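Local structure of L-asparaginase I (Vibrio cholerae, 2OCD) at residues D62-P65 against A66-Q69; D300-P303 against E304-L307; Q329-R332 against G333-T336; A72-I75 against A76-D80. The protein probably catalyses the hydrolysis of L-asparagine to L-aspartate and ammonium as a homotetrameric cytoplasmic enzyme. One frame throughout, in Å; residues are numbered along the deposited sequence.

How the contacts relate
All four contacts are local, each joining directly consecutive segments, and they follow one another along the chain without nesting or crossing. Contact 1 ends the loop after strand 48-58 and starts helix 65-78; contact 4 lies in the last turns of that helix, before strand 84-88. Together they belong to the crossover of the N-terminal domain. In the C-terminal domain, contact 2 turns the loop after strand 296-297 into helix 303-315, its centre about 17 Å from that of contact 1. Contact 3 folds the tail beyond helix 320-327 back against contact 2, where Asp300 OD1 probably accepts a hydrogen bond from Thr336 N, 3.1 Å away.

Contact 1: D62-P65 against A66-Q69; sequences DMTP and ADWQ
Met63, a selenomethionine here, curls over the first turn of the helix toward Asp67 and Trp68. Met63 bends at chi2 and chi3 (-77° and -65°), which carries its CE to the edge of the indole, 3.6 Å from Trp68 CD1. Met63 CE also lies 3.7 Å from Asp67 CB. Trp68 holds CG beside its backbone N (chi1 -67°), swinging the ring back across the start of the helix. One face of the indole thereby covers the Thr64 carbonyl and Pro65, with Pro65 CB 3.7 Å from Trp68 CE3. That proline is the first residue of the helix. Thr64 is the N-cap, but its hydroxyl makes no capping bond; Thr64 O instead accepts from Trp68 N at 3.1 Å and weakly from Asp67 N. The next bond, Gln69 N to Pro65 O, is 3.0 Å long. Met63 lies about 5 Å, side chain to side chain, from Ser60, a predicted substrate-binding residue. Helix 94-104 packs on Met63 and Trp68 through Thr97, and strand 48-58 meets Met63 and Asp67 through Met58, while Pro220 of the second subunit lies against Pro65 and Trp68.

Contact 2: D300-P303 against E304-L307; sequences DMTP and EAAL
Thr302 and Ala306 are joined at the point where an extended backbone winds into a helix. Thr302 still has a psi of 152°, whereas Pro303 is already helical, and the turn is closed by Ala306 N, 2.9 Å from Thr302 O. The following bond runs from Leu307 N to Pro303 O at 2.8 Å. This is a classical N-cap: Thr302 OG1 accepts from Ala305 N at 2.8 Å with an N-H...O angle of 158°. The hydroxyl can do so because it sits between the backbone N and the carbonyl carbon (chi1 64°), facing the first turn. Proline, with no N-H to offer, begins the helix just after the cap.

Glu304 lies alongside Pro303 and points the same way. A bend at chi2 brings Glu304 OE2 to 3.2 Å from Pro303 CD and 3.5 Å from Thr302 CB. The carboxylate forms a salt bridge with Arg162 and may also be favoured by the positive end of the helix. On another side, Met301, a selenomethionine, brings SE within 4.1 Å of Ala306 CA. Strand 267-272 meets Met301, Pro303 and Ala306 through Leu271, and strand 237-242 touches Ala306 and Leu307 through Ile239. Arg162 of strand 162-166 borders Thr302 and Pro303, and Tyr219 of the second subunit touches Leu307.

Contact 3: Q329-R332 against G333-T336; sequences QVLR and GEMT
Glu334 turns its carboxylate back to the backbone of Leu331 and Arg332, closing the bend with side-chain oxygens as acceptors. Among the hydrogen bonds, Leu331 N gives the straightest, to OE2 of Glu334 at 3.0 Å with an N-H...O angle of 163°, and adds a weak one to OE1. Arg332 N reaches Glu334 OE1 at 2.6 Å, on the syn lone pair. Glu334 CG stands between its backbone N and carbonyl carbon (chi1 68°), and the chain bends again at chi2, which turns the carboxylate back. Arg332 NH1 also loops round to Leu331 O, 3.0 Å away; the oxygen lies near the guanidinium plane, but the nitrogen stands above the carbonyl plane.

The charged link is a salt bridge from Glu334 OE2 to Lys309, whose NZ also donates to Gln329 O. The carboxylate thus has both backbone and ionic partners, which would probably favour its charged form.

Apolar contact falls to Val330 and Met335, a selenomethionine, whose side chains slide past each other in opposite directions, CG2 of Val330 being 4.0 Å from CE of Met335. Gly333, with its positive phi, turns the chain between them. Leu331 and Met335 rest on helix 303-315, and Arg332 NE bonds to Phe105 O of strand 105-106.

Contact 4: A72-I75 against A76-D80; sequences ADDI and AANYD
Asn78 N, the backbone nitrogen, donates to two carbonyls, Asp74 O at 3.0 Å and, by a weak bond, Ile75 O at 2.8 Å. This is the late part of the helix in a beta-alpha-beta crossover, helix 65-78 linking parallel strands 48-58 and 84-88 of the N-terminal domain sheet, with strand 5-12 lying between them. Just before it the backbone bonds are those of a regular alpha-helix. Ala76 N points almost straight at Ala72 O, 3.0 Å away with an N-H...O angle of 177°, and Ala77 N follows to Asp73 O at 3.1 Å. The bond from Tyr79 N to Ala76 O, also 3.1 Å, spans three residues, as does that from Asn78 N to Ile75 O.

The small side chains lie close against the carbonyls of the preceding turn: Ala76 CB is 3.6 Å from Ala72 O, and Ala77 CB is 3.5 Å from Asp74 O. Asp74 sets CG opposite its own N (chi1 176°), which directs the carboxylate toward Tyr54, whose OH bonds to OD1, while Tyr7 OH weakly holds OD2. Phe105 of strand 105-106 packs on Ala72 and Ile75, and Val205 of strand 204-205 on Ala72 and Ala76. Tyr79 stacks its ring with Phe203, and its hydroxyl is hydrogen-bonded to Gly109 N. At the root of that side chain, Tyr79 CB lies 3.5 Å from Ile75 O.

Contact 1: D62-P65 against A66-Q69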
loop_
_atom_site.group_PDB
_atom_site.type_symbol
_atom_site.label_atom_id
_atom_site.label_comp_id
_atom_site.label_asym_id
_atom_site.label_seq_id
_atom_site.Cartn_x
_atom_site.Cartn_y
_atom_site.Cartn_z
ATOM N N ASP B 62 26.267 21.529 -2.660
ATOM C CA ASP B 62 27.669 21.882 -2.761
ATOM C C ASP B 62 28.582 21.101 -1.842
ATOM O O ASP B 62 29.790 21.183 -1.988
ATOM C CB ASP B 62 27.823 23.356 -2.488
ATOM C CG ASP B 62 27.075 24.195 -3.495
ATOM O OD1 ASP B 62 26.707 23.664 -4.585
ATOM O OD2 ASP B 62 26.819 25.390 -3.188
HETATM N N MSE B 63 28.006 20.320 -0.929
HETATM C CA MSE B 63 28.777 19.545 0.032
HETATM C C MSE B 63 30.000 18.875 -0.596
HETATM O O MSE B 63 30.013 18.517 -1.769
HETATM C CB MSE B 63 27.955 18.393 0.651
HETATM C CG MSE B 63 26.748 18.728 1.495
HETATM SE SE MSE B 63 27.121 19.341 3.260
HETATM C CE MSE B 63 27.967 17.738 4.061
ATOM N N THR B 64 30.954 18.586 0.276
ATOM C CA THR B 64 32.239 18.049 -0.078
ATOM C C THR B 64 32.673 17.116 1.024
ATOM O O THR B 64 32.154 17.166 2.162
ATOM C CB THR B 64 33.231 19.219 -0.260
ATOM O OG1 THR B 64 33.433 19.434 -1.668
ATOM C CG2 THR B 64 34.530 18.979 0.451
ATOM N N PRO B 65 33.599 16.218 0.709
ATOM C CA PRO B 65 34.076 15.381 1.796
ATOM C C PRO B 65 34.803 16.187 2.895
ATOM O O PRO B 65 34.768 15.783 4.073
ATOM C CB PRO B 65 34.975 14.383 1.079
ATOM C CG PRO B 65 34.464 14.400 -0.382
ATOM C CD PRO B 65 34.186 15.847 -0.584
ATOM N N ALA B 66 35.434 17.319 2.533
ATOM C CA ALA B 66 35.851 18.325 3.540
ATOM C C ALA B 66 34.704 18.677 4.516
ATOM O O ALA B 66 34.890 18.697 5.729
ATOM C CB ALA B 66 36.430 19.582 2.885
ATOM N N ASP B 67 33.498 18.894 3.979
ATOM C CA ASP B 67 32.326 19.182 4.819
ATOM C C ASP B 67 31.938 17.999 5.729
ATOM O O ASP B 67 31.487 18.194 6.861
ATOM C CB ASP B 67 31.160 19.617 3.943
ATOM C CG ASP B 67 31.420 20.956 3.243
ATOM O OD1 ASP B 67 31.609 21.977 3.978
ATOM O OD2 ASP B 67 31.433 20.989 1.973
ATOM N N TRP B 68 32.100 16.779 5.234
ATOM C CA TRP B 68 31.845 15.619 6.024
ATOM C C TRP B 68 32.790 15.592 7.257
ATOM O O TRP B 68 32.365 15.305 8.376
ATOM C CB TRP B 68 32.117 14.390 5.176
ATOM C CG TRP B 68 31.177 14.166 4.020
ATOM C CD1 TRP B 68 29.989 14.781 3.816
ATOM C CD2 TRP B 68 31.321 13.211 2.967
ATOM N NE1 TRP B 68 29.379 14.285 2.689
ATOM C CE2 TRP B 68 30.185 13.332 2.130
ATOM C CE3 TRP B 68 32.309 12.279 2.625
ATOM C CZ2 TRP B 68 29.999 12.547 0.965
ATOM C CZ3 TRP B 68 32.117 11.489 1.449
ATOM C CH2 TRP B 68 30.969 11.632 0.659
ATOM N N GLN B 69 34.080 15.876 7.029
ATOM C CA GLN B 69 35.104 15.884 8.070
ATOM C C GLN B 69 34.731 16.873 9.148
ATOM O O GLN B 69 34.805 16.530 10.344
ATOM C CB GLN B 69 36.461 16.293 7.467
ATOM C CG GLN B 69 37.692 16.012 8.313
ATOM C CD GLN B 69 37.884 14.513 8.597
ATOM O OE1 GLN B 69 37.844 13.659 7.681
ATOM N NE2 GLN B 69 38.060 14.191 9.858
#

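Contact 2: D300-P303 against E304-L307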
loop_
_atom_site.group_PDB
_atom_site.type_symbol
_atom_site.label_atom_id
_atom_site.label_comp_id
_atom_site.label_asym_id
_atom_site.label_seq_id
_atom_site.Cartn_x
_atom_site.Cartn_y
_atom_site.Cartn_z
ATOM N N ASP B 300 24.111 -5.592 -2.165
ATOM C CA ASP B 300 22.905 -4.693 -2.191
ATOM C C ASP B 300 23.165 -3.272 -1.701
ATOM O O ASP B 300 22.278 -2.652 -1.105
ATOM C CB ASP B 300 21.706 -5.282 -1.392
ATOM C CG ASP B 300 22.011 -5.577 0.076
ATOM O OD1 ASP B 300 23.176 -5.490 0.564
ATOM O OD2 ASP B 300 21.047 -5.948 0.769
HETATM N N MSE B 301 24.377 -2.767 -1.931
HETATM C CA MSE B 301 24.722 -1.458 -1.457
HETATM C C MSE B 301 24.030 -0.435 -2.305
HETATM O O MSE B 301 23.860 -0.622 -3.461
HETATM C CB MSE B 301 26.225 -1.221 -1.523
HETATM C CG MSE B 301 26.947 -1.700 -0.289
HETATM SE SE MSE B 301 28.761 -0.953 -0.063
HETATM C CE MSE B 301 29.676 -2.004 -1.473
ATOM N N THR B 302 23.599 0.645 -1.681
ATOM C CA THR B 302 23.243 1.867 -2.390
ATOM C C THR B 302 24.548 2.489 -3.006
ATOM O O THR B 302 25.690 2.196 -2.577
ATOM C CB THR B 302 22.599 2.823 -1.444
ATOM O OG1 THR B 302 23.563 3.198 -0.445
ATOM C CG2 THR B 302 21.400 2.159 -0.790
ATOM N N PRO B 303 24.399 3.206 -4.100
ATOM C CA PRO B 303 25.487 4.000 -4.658
ATOM C C PRO B 303 26.119 4.863 -3.617
ATOM O O PRO B 303 27.360 4.956 -3.548
ATOM C CB PRO B 303 24.780 4.923 -5.648
ATOM C CG PRO B 303 23.574 4.046 -6.156
ATOM C CD PRO B 303 23.186 3.212 -4.944
ATOM N N GLU B 304 25.263 5.466 -2.799
ATOM C CA GLU B 304 25.728 6.373 -1.782
ATOM C C GLU B 304 26.517 5.629 -0.703
ATOM O O GLU B 304 27.575 6.100 -0.312
ATOM C CB GLU B 304 24.622 7.323 -1.257
ATOM C CG GLU B 304 23.231 6.744 -1.241
ATOM C CD GLU B 304 22.434 6.851 -2.560
ATOM O OE1 GLU B 304 21.804 7.918 -2.837
ATOM O OE2 GLU B 304 22.361 5.811 -3.251
ATOM N N ALA B 305 26.076 4.461 -0.246
ATOM C CA ALA B 305 26.920 3.747 0.723
ATOM C C ALA B 305 28.217 3.384 0.024
ATOM O O ALA B 305 29.287 3.311 0.674
ATOM C CB ALA B 305 26.237 2.507 1.336
ATOM N N ALA B 306 28.146 3.196 -1.300
ATOM C CA ALA B 306 29.269 2.644 -2.065
ATOM C C ALA B 306 30.357 3.682 -2.317
ATOM O O ALA B 306 31.555 3.372 -2.345
ATOM C CB ALA B 306 28.766 2.050 -3.371
ATOM N N LEU B 307 29.917 4.916 -2.504
ATOM C CA LEU B 307 30.794 6.053 -2.707
ATOM C C LEU B 307 31.397 6.390 -1.389
ATOM O O LEU B 307 32.619 6.682 -1.305
ATOM C CB LEU B 307 30.022 7.223 -3.306
ATOM C CG LEU B 307 30.247 7.068 -4.813
ATOM C CD1 LEU B 307 29.019 7.385 -5.719
ATOM C CD2 LEU B 307 31.505 7.872 -5.166
#

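Contact 3: Q329-R332 against G333-T336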
loop_
_atom_site.group_PDB
_atom_site.type_symbol
_atom_site.label_atom_id
_atom_site.label_comp_id
_atom_site.label_asym_id
_atom_site.label_seq_id
_atom_site.Cartn_x
_atom_site.Cartn_y
_atom_site.Cartn_z
ATOM N N GLN B 329 33.546 -6.721 2.941
ATOM C CA GLN B 329 33.208 -7.079 4.297
ATOM C C GLN B 329 32.206 -6.058 4.852
ATOM O O GLN B 329 32.247 -4.885 4.458
ATOM C CB GLN B 329 34.497 -7.183 5.110
ATOM C CG GLN B 329 34.347 -7.150 6.623
ATOM C CD GLN B 329 35.720 -7.067 7.325
ATOM O OE1 GLN B 329 36.712 -6.559 6.758
ATOM N NE2 GLN B 329 35.785 -7.573 8.535
ATOM N N VAL B 330 31.268 -6.547 5.686
ATOM C CA VAL B 330 30.199 -5.756 6.242
ATOM C C VAL B 330 30.821 -4.960 7.339
ATOM O O VAL B 330 31.328 -5.531 8.295
ATOM C CB VAL B 330 29.001 -6.599 6.806
ATOM C CG1 VAL B 330 27.923 -5.679 7.366
ATOM C CG2 VAL B 330 28.405 -7.497 5.742
ATOM N N LEU B 331 30.826 -3.644 7.234
ATOM C CA LEU B 331 31.549 -2.899 8.250
ATOM C C LEU B 331 30.577 -2.185 9.179
ATOM O O LEU B 331 30.891 -2.029 10.355
ATOM C CB LEU B 331 32.565 -1.942 7.595
ATOM C CG LEU B 331 33.681 -2.573 6.715
ATOM C CD1 LEU B 331 34.678 -1.561 6.133
ATOM C CD2 LEU B 331 34.432 -3.612 7.557
ATOM N N ARG B 332 29.404 -1.775 8.658
ATOM C CA ARG B 332 28.430 -1.002 9.431
ATOM C C ARG B 332 26.992 -1.261 9.020
ATOM O O ARG B 332 26.144 -0.346 9.041
ATOM C CB ARG B 332 28.685 0.504 9.351
ATOM C CG ARG B 332 30.113 0.973 9.619
ATOM C CD ARG B 332 30.494 1.194 11.095
ATOM N NE ARG B 332 31.790 1.883 11.116
ATOM C CZ ARG B 332 32.968 1.279 10.932
ATOM N NH1 ARG B 332 33.030 -0.041 10.774
ATOM N NH2 ARG B 332 34.088 1.991 10.892
ATOM N N GLY B 333 26.720 -2.529 8.690
ATOM C CA GLY B 333 25.364 -2.983 8.350
ATOM C C GLY B 333 24.866 -2.456 7.001
ATOM O O GLY B 333 23.675 -2.534 6.726
ATOM N N GLU B 334 25.779 -1.954 6.167
ATOM C CA GLU B 334 25.448 -1.320 4.850
ATOM C C GLU B 334 25.017 -2.288 3.758
ATOM O O GLU B 334 24.571 -1.866 2.662
ATOM C CB GLU B 334 26.645 -0.517 4.287
ATOM C CG GLU B 334 27.838 -1.356 3.857
ATOM C CD GLU B 334 28.848 -1.711 5.001
ATOM O OE1 GLU B 334 28.610 -1.418 6.198
ATOM O OE2 GLU B 334 29.913 -2.321 4.696
HETATM N N MSE B 335 25.182 -3.575 4.038
HETATM C CA MSE B 335 24.918 -4.585 3.057
HETATM C C MSE B 335 24.864 -5.912 3.739
HETATM O O MSE B 335 25.310 -6.057 4.850
HETATM C CB MSE B 335 26.030 -4.618 2.004
HETATM C CG MSE B 335 27.281 -5.240 2.505
HETATM SE SE MSE B 335 28.813 -5.048 1.325
HETATM C CE MSE B 335 30.078 -6.021 2.414
ATOM N N THR B 336 24.370 -6.893 3.018
ATOM C CA THR B 336 24.271 -8.236 3.508
ATOM C C THR B 336 24.923 -9.208 2.500
ATOM O O THR B 336 24.719 -9.091 1.282
ATOM C CB THR B 336 22.802 -8.558 3.803
ATOM O OG1 THR B 336 22.710 -9.815 4.421
ATOM C CG2 THR B 336 21.958 -8.594 2.521
#

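Contact 4: A72-I75 against A76-D80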
loop_
_atom_site.group_PDB
_atom_site.type_symbol
_atom_site.label_atom_id
_atom_site.label_comp_id
_atom_site.label_asym_id
_atom_site.label_seq_id
_atom_site.Cartn_x
_atom_site.Cartn_y
_atom_site.Cartn_z
ATOM N N ALA B 72 31.893 15.386 11.172
ATOM C CA ALA B 72 32.524 14.353 12.002
ATOM C C ALA B 72 33.346 14.999 13.116
ATOM O O ALA B 72 33.242 14.650 14.269
ATOM C CB ALA B 72 33.401 13.444 11.142
ATOM N N ASP B 73 34.172 15.971 12.776
ATOM C CA ASP B 73 35.020 16.594 13.792
ATOM C C ASP B 73 34.227 17.308 14.855
ATOM O O ASP B 73 34.655 17.383 15.980
ATOM C CB ASP B 73 35.971 17.570 13.152
ATOM C CG ASP B 73 37.002 16.891 12.288
ATOM O OD1 ASP B 73 37.259 15.667 12.466
ATOM O OD2 ASP B 73 37.562 17.619 11.429
ATOM N N ASP B 74 33.079 17.842 14.473
ATOM C CA ASP B 74 32.240 18.588 15.378
ATOM C C ASP B 74 31.637 17.577 16.353
ATOM O O ASP B 74 31.769 17.687 17.581
ATOM C CB ASP B 74 31.192 19.314 14.550
ATOM C CG ASP B 74 30.194 20.040 15.381
ATOM O OD1 ASP B 74 29.020 20.246 14.982
ATOM O OD2 ASP B 74 30.577 20.399 16.469
ATOM N N ILE B 75 31.051 16.528 15.813
ATOM C CA ILE B 75 30.576 15.441 16.661
ATOM C C ILE B 75 31.628 14.938 17.698
ATOM O O ILE B 75 31.324 14.876 18.930
ATOM C CB ILE B 75 30.010 14.280 15.791
ATOM C CG1 ILE B 75 28.786 14.784 15.046
ATOM C CG2 ILE B 75 29.597 13.052 16.672
ATOM C CD1 ILE B 75 27.748 15.317 15.997
ATOM N N ALA B 76 32.820 14.586 17.204
ATOM C CA ALA B 76 33.943 14.117 18.038
ATOM C C ALA B 76 34.221 15.061 19.208
ATOM O O ALA B 76 34.387 14.624 20.357
ATOM C CB ALA B 76 35.223 13.992 17.200
ATOM N N ALA B 77 34.267 16.356 18.898
ATOM C CA ALA B 77 34.553 17.355 19.891
ATOM C C ALA B 77 33.447 17.332 20.916
ATOM O O ALA B 77 33.704 17.600 22.074
ATOM C CB ALA B 77 34.651 18.702 19.277
ATOM N N ASN B 78 32.226 17.016 20.518
ATOM C CA ASN B 78 31.129 17.081 21.460
ATOM C C ASN B 78 30.747 15.708 21.994
ATOM O O ASN B 78 29.813 15.561 22.830
ATOM C CB ASN B 78 29.937 17.783 20.816
ATOM C CG ASN B 78 30.148 19.261 20.707
ATOM O OD1 ASN B 78 30.355 19.809 19.610
ATOM N ND2 ASN B 78 30.144 19.928 21.848
ATOM N N TYR B 79 31.482 14.709 21.533
ATOM C CA TYR B 79 31.109 13.326 21.796
ATOM C C TYR B 79 30.853 12.994 23.258
ATOM O O TYR B 79 29.911 12.271 23.573
ATOM C CB TYR B 79 32.149 12.364 21.250
ATOM C CG TYR B 79 31.667 10.958 21.303
ATOM C CD1 TYR B 79 30.749 10.484 20.368
ATOM C CD2 TYR B 79 32.081 10.091 22.317
ATOM C CE1 TYR B 79 30.289 9.182 20.409
ATOM C CE2 TYR B 79 31.610 8.784 22.370
ATOM C CZ TYR B 79 30.725 8.334 21.399
ATOM O OH TYR B 79 30.274 7.041 21.423
ATOM N N ASP B 80 31.653 13.514 24.164
ATOM C CA ASP B 80 31.413 13.200 25.598
ATOM C C ASP B 80 30.475 14.150 26.360
ATOM O O ASP B 80 29.920 13.767 27.384
ATOM C CB ASP B 80 32.746 13.036 26.333
ATOM C CG ASP B 80 33.523 11.846 25.818
ATOM O OD1 ASP B 80 32.969 10.708 25.858
ATOM O OD2 ASP B 80 34.669 12.052 25.350
#